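Side-chain contacts in putative heme binding protein (Tannerella forsythia, PDB 6EU8), which probably binds heme as a member of the HmuY-like family, though with heme-binding properties that differ from those of Porphyromonas gingivalis HmuY: residues I71-R75 with F76-T80; A121-K125 with S126-V130. All coordinates share one frame; numbering follows the deposited sequence.

Interaction 1 (I71-R75 with F76-T80)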
loop_
_atom_site.group_PDB
_atom_site.type_symbol
_atom_site.label_atom_id
_atom_site.label_comp_id
_atom_site.label_asym_id
_atom_site.label_seq_id
_atom_site.Cartn_x
_atom_site.Cartn_y
_atom_site.Cartn_z
ATOM N N ILE A 71 3.723 6.873 0.339
ATOM C CA ILE A 71 3.096 5.559 0.080
ATOM C C ILE A 71 1.648 5.573 0.570
ATOM O O ILE A 71 1.264 6.403 1.382
ATOM C CB ILE A 71 3.871 4.362 0.715
ATOM C CG1 ILE A 71 3.859 4.399 2.235
ATOM C CG2 ILE A 71 5.314 4.285 0.181
ATOM C CD1 ILE A 71 4.356 3.103 2.860
ATOM N N ALA A 72 0.814 4.675 0.023
ATOM C CA ALA A 72 -0.582 4.494 0.455
ATOM C C ALA A 72 -0.937 3.017 0.506
ATOM O O ALA A 72 -0.421 2.221 -0.282
ATOM C CB ALA A 72 -1.534 5.236 -0.447
ATOM N N ILE A 73 -1.812 2.685 1.459
ATOM C CA ILE A 73 -2.113 1.304 1.818
ATOM C C ILE A 73 -3.647 1.093 1.790
ATOM O O ILE A 73 -4.415 1.878 2.364
ATOM C CB ILE A 73 -1.521 0.953 3.215
ATOM C CG1 ILE A 73 0.002 1.247 3.260
ATOM C CG2 ILE A 73 -1.806 -0.520 3.581
ATOM C CD1 ILE A 73 0.627 0.952 4.612
ATOM N N HIS A 74 -4.075 0.010 1.106
ATOM C CA HIS A 74 -5.466 -0.456 1.063
ATOM C C HIS A 74 -5.407 -1.953 1.318
ATOM O O HIS A 74 -4.880 -2.667 0.506
ATOM C CB HIS A 74 -6.100 -0.194 -0.305
ATOM C CG HIS A 74 -7.317 -1.049 -0.607
ATOM N ND1 HIS A 74 -7.231 -2.301 -1.178
ATOM C CD2 HIS A 74 -8.641 -0.803 -0.440
ATOM C CE1 HIS A 74 -8.440 -2.800 -1.328
ATOM N NE2 HIS A 74 -9.310 -1.910 -0.893
ATOM N N ARG A 75 -5.973 -2.438 2.444
ATOM C CA ARG A 75 -5.772 -3.839 2.818
ATOM C C ARG A 75 -4.274 -4.193 2.718
ATOM O O ARG A 75 -3.509 -3.526 3.410
ATOM C CB ARG A 75 -6.675 -4.749 1.988
ATOM C CG ARG A 75 -8.180 -4.516 2.164
ATOM C CD ARG A 75 -8.790 -5.028 3.494
ATOM N NE ARG A 75 -8.437 -6.420 3.761
ATOM C CZ ARG A 75 -8.813 -7.117 4.850
ATOM N NH1 ARG A 75 -9.533 -6.551 5.793
ATOM N NH2 ARG A 75 -8.411 -8.370 4.999
ATOM N N PHE A 76 -3.854 -5.187 1.925
ATOM C CA PHE A 76 -2.408 -5.494 1.784
ATOM C C PHE A 76 -1.818 -4.936 0.488
ATOM O O PHE A 76 -0.644 -5.211 0.155
ATOM C CB PHE A 76 -2.128 -6.999 1.940
ATOM C CG PHE A 76 -2.471 -7.583 3.305
ATOM C CD1 PHE A 76 -2.480 -6.820 4.478
ATOM C CD2 PHE A 76 -2.798 -8.937 3.391
ATOM C CE1 PHE A 76 -2.774 -7.390 5.706
ATOM C CE2 PHE A 76 -3.108 -9.506 4.642
ATOM C CZ PHE A 76 -3.092 -8.745 5.764
ATOM N N ASP A 77 -2.631 -4.172 -0.244
ATOM C CA ASP A 77 -2.159 -3.456 -1.461
ATOM C C ASP A 77 -1.381 -2.196 -1.059
ATOM O O ASP A 77 -1.833 -1.409 -0.220
ATOM C CB ASP A 77 -3.344 -3.016 -2.303
ATOM C CG ASP A 77 -4.268 -4.146 -2.666
ATOM O OD1 ASP A 77 -3.821 -5.075 -3.364
ATOM O OD2 ASP A 77 -5.466 -4.104 -2.294
ATOM N N ILE A 78 -0.216 -2.004 -1.683
ATOM C CA ILE A 78 0.677 -0.860 -1.389
ATOM C C ILE A 78 0.954 -0.146 -2.700
ATOM O O ILE A 78 1.327 -0.806 -3.707
ATOM C CB ILE A 78 2.055 -1.279 -0.821
ATOM C CG1 ILE A 78 1.926 -2.381 0.217
ATOM C CG2 ILE A 78 2.785 -0.062 -0.249
ATOM C CD1 ILE A 78 1.239 -1.966 1.452
ATOM N N ARG A 79 0.727 1.173 -2.728
ATOM C CA ARG A 79 1.135 1.996 -3.879
ATOM C C ARG A 79 2.051 3.126 -3.415
ATOM O O ARG A 79 2.219 3.372 -2.227
ATOM C CB ARG A 79 -0.060 2.570 -4.635
ATOM C CG ARG A 79 -0.831 3.628 -3.865
ATOM C CD ARG A 79 -1.800 4.402 -4.726
ATOM N NE ARG A 79 -1.092 5.304 -5.638
ATOM C CZ ARG A 79 -1.627 6.379 -6.206
ATOM N NH1 ARG A 79 -2.892 6.728 -5.986
ATOM N NH2 ARG A 79 -0.840 7.133 -7.005
ATOM N N THR A 80 2.608 3.827 -4.409
ATOM C CA THR A 80 3.446 5.003 -4.180
ATOM C C THR A 80 2.807 6.239 -4.817
ATOM O O THR A 80 1.845 6.133 -5.580
ATOM C CB THR A 80 4.861 4.789 -4.781
ATOM O OG1 THR A 80 4.808 4.790 -6.218
ATOM C CG2 THR A 80 5.490 3.508 -4.266
#

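Interaction 2 (A121-K125 with S126-V130)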
loop_
_atom_site.group_PDB
_atom_site.type_symbol
_atom_site.label_atom_id
_atom_site.label_comp_id
_atom_site.label_asym_id
_atom_site.label_seq_id
_atom_site.Cartn_x
_atom_site.Cartn_y
_atom_site.Cartn_z
ATOM N N ALA A 121 -22.658 -12.810 2.475
ATOM C CA ALA A 121 -24.046 -12.880 1.947
ATOM C C ALA A 121 -24.085 -12.516 0.461
ATOM O O ALA A 121 -24.672 -13.233 -0.352
ATOM C CB ALA A 121 -25.000 -11.998 2.741
ATOM N N ASP A 122 -23.397 -11.430 0.092
ATOM C CA ASP A 122 -23.276 -11.070 -1.322
ATOM C C ASP A 122 -22.442 -12.054 -2.143
ATOM O O ASP A 122 -22.803 -12.368 -3.274
ATOM C CB ASP A 122 -22.735 -9.631 -1.478
ATOM C CG ASP A 122 -23.747 -8.571 -1.030
ATOM O OD1 ASP A 122 -24.953 -8.878 -0.888
ATOM O OD2 ASP A 122 -23.334 -7.414 -0.807
ATOM N N MET A 123 -21.361 -12.578 -1.559
ATOM C CA MET A 123 -20.517 -13.544 -2.252
ATOM C C MET A 123 -21.297 -14.814 -2.631
ATOM O O MET A 123 -21.145 -15.333 -3.740
ATOM C CB MET A 123 -19.312 -13.907 -1.392
ATOM C CG MET A 123 -18.212 -14.592 -2.142
ATOM S SD MET A 123 -17.574 -13.671 -3.597
ATOM C CE MET A 123 -18.282 -14.573 -4.970
ATOM N N MET A 124 -22.158 -15.268 -1.729
ATOM C CA MET A 124 -23.009 -16.442 -2.017
ATOM C C MET A 124 -24.045 -16.192 -3.107
ATOM O O MET A 124 -24.553 -17.156 -3.692
ATOM C CB MET A 124 -23.690 -16.956 -0.729
ATOM C CG MET A 124 -22.708 -17.438 0.321
ATOM S SD MET A 124 -21.563 -18.737 -0.191
ATOM C CE MET A 124 -22.696 -20.121 -0.457
ATOM N N LYS A 125 -24.344 -14.912 -3.388
ATOM C CA LYS A 125 -25.101 -14.487 -4.562
ATOM C C LYS A 125 -24.221 -14.113 -5.776
ATOM O O LYS A 125 -24.716 -13.471 -6.723
ATOM C CB LYS A 125 -25.971 -13.270 -4.209
ATOM C CG LYS A 125 -26.950 -13.445 -3.060
ATOM C CD LYS A 125 -27.649 -12.113 -2.802
ATOM C CE LYS A 125 -28.804 -12.253 -1.824
ATOM N NZ LYS A 125 -29.971 -12.966 -2.414
ATOM N N SER A 126 -22.952 -14.540 -5.755
ATOM C CA SER A 126 -21.946 -14.245 -6.760
ATOM C C SER A 126 -21.818 -12.738 -7.052
ATOM O O SER A 126 -21.750 -12.343 -8.215
ATOM C CB SER A 126 -22.199 -15.044 -8.032
ATOM O OG SER A 126 -22.241 -16.438 -7.713
ATOM N N LYS A 127 -21.771 -11.944 -5.988
ATOM C CA LYS A 127 -21.737 -10.475 -6.091
ATOM C C LYS A 127 -20.643 -9.885 -5.216
ATOM O O LYS A 127 -20.499 -10.219 -4.034
ATOM C CB LYS A 127 -23.081 -9.877 -5.701
ATOM C CG LYS A 127 -23.132 -8.354 -5.747
ATOM C CD LYS A 127 -24.540 -7.840 -5.985
ATOM C CE LYS A 127 -25.431 -8.123 -4.812
ATOM N NZ LYS A 127 -26.741 -7.458 -5.058
ATOM N N PHE A 128 -19.892 -8.931 -5.792
ATOM C CA PHE A 128 -18.866 -8.195 -5.031
ATOM C C PHE A 128 -18.544 -6.900 -5.806
ATOM O O PHE A 128 -18.958 -6.781 -6.956
ATOM C CB PHE A 128 -17.600 -9.012 -4.799
ATOM C CG PHE A 128 -16.957 -9.544 -6.053
ATOM C CD1 PHE A 128 -16.053 -8.774 -6.789
ATOM C CD2 PHE A 128 -17.244 -10.851 -6.516
ATOM C CE1 PHE A 128 -15.499 -9.262 -7.966
ATOM C CE2 PHE A 128 -16.669 -11.335 -7.684
ATOM C CZ PHE A 128 -15.786 -10.553 -8.407
ATOM N N THR A 129 -17.877 -5.955 -5.144
ATOM C CA THR A 129 -17.619 -4.615 -5.754
ATOM C C THR A 129 -16.120 -4.368 -5.912
ATOM O O THR A 129 -15.340 -4.585 -4.979
ATOM C CB THR A 129 -18.244 -3.517 -4.896
ATOM O OG1 THR A 129 -19.614 -3.869 -4.616
ATOM C CG2 THR A 129 -18.254 -2.137 -5.631
ATOM N N VAL A 130 -15.729 -3.883 -7.088
ATOM C CA VAL A 130 -14.315 -3.549 -7.414
ATOM C C VAL A 130 -14.147 -2.078 -7.833
ATOM O O VAL A 130 -15.058 -1.442 -8.334
ATOM C CB VAL A 130 -13.753 -4.447 -8.514
ATOM C CG1 VAL A 130 -13.634 -5.899 -8.015
ATOM C CG2 VAL A 130 -14.606 -4.420 -9.772
HETATM O O HOH W 1 -24.787 -17.330 -6.708
#

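Interaction 1 (I71-R75 with F76-T80)
His74 and Asp77 reach out side by side from the two ends of a tight turn and join through their side chains. Asp77 is the one to follow. Its CB sits 3.2 Å from His74 O, and its CG 3.6 Å from the same oxygen. With CG anti to the carbonyl carbon (chi1 -55°), the carboxylate swings back across the turn toward the imidazole. Its OD2 then accepts a hydrogen bond from His74 ND1 at 2.8 Å, using the anti lone pair. OD2 also lies 3.2 Å from His74 O, a close approach of two acceptors and not a bond. It is 4° out of the ring plane, at the imidazole's edge, and the ring and carboxylate planes are 14° apart. ND1 gives its N-H to Asp77 OD2, and this helps fix the ring's rotation; NE2, on the far side of the ring, bonds to Tyr22 O. Arg75 lays its CG against one face of the same ring, 3.9 Å above the plane, while its guanidinium runs on to Thr20 O and, through NH2, to a bound malonate.

The backbones of the same two residues also pair: His74 N gives to Asp77 O at 3.0 Å, and Asp77 N returns a bond to His74 O. Two residues further along each strand, at the next hydrogen-bonded pair, Ala72 and Arg79 exchange backbone bonds, and Ala72 CB rests on Arg79 CG at 3.8 Å. The guanidinium of Arg79 goes to Glu62 in a salt bridge. On the other face Ile73 CG1 touches Ile78 CD1 at 3.9 Å; Val187 and Phe189 also meet Ile73. The whole is an antiparallel beta hairpin with a two-residue loop, closed by a type II' turn from His74 to Asp77, with Arg75 and Phe76 at its corners.

Interaction 2 (A121-K125 with S126-V130)
Lys127 and Ser126 bond back to Asp122 and Met123 in a Schellman motif, which ends helix 120-124 and turns the chain into strand 127-136. The backbone bonds come first. Ser126 N donates to Met123 O at 2.8 Å and Lys127 N to Asp122 O at 2.9 Å. Ser126 takes the C-prime position; its positive phi of 52°, left-handed in backbone conformation, lets the chain leave the helix.

Apolar contact is carried by Met123 and Phe128, whose side chains lie side by side and point the same way. In Met123 CG lies anti to the backbone N (chi1 -164°) and the bend at chi2 brings SD beside the ring, 4.1 Å from Phe128 CD2 in an oblique Met-aromatic contact. Chi3 then sets the methyl CE, which rests near both that ring carbon and Ser126 CA.

Charge plays a looser part. The side chains of Asp122 and Lys127 cross obliquely, and the nearest meeting is between OD1 of Asp122 and the methylene CE of Lys127. The amine NZ of Lys127 stays 4.8 Å from Asp122 OD1, too far for a salt bridge, so any attraction is probably weak.

Finally, one water bridges Met124 and Ser126: it donates to Met124 O at 3.0 Å and hydrogen-bonds with Ser126 OG at 2.9 Å.

Overall arrangement
Interaction 1 closes before interaction 2 opens along the chain, and the two sit in quite different surroundings. The centre of interaction 1, a buried contact, is about 1 Å from that of the chain, whereas the centre of interaction 2, at the surface, is about 24 Å from it. Their own centres are 23 Å apart and their nearest atoms about 8 Å, so they do not touch. Strands 71-74 and 77-80 belong to a four-stranded sheet, while strand 127-136 enters the larger antiparallel sheet beside strand 44-48. The malonate, about 3 Å from the Arg75 side chain, probably comes from the crystallisation liquor; such ions often mark pockets, but this alone does not locate a heme site.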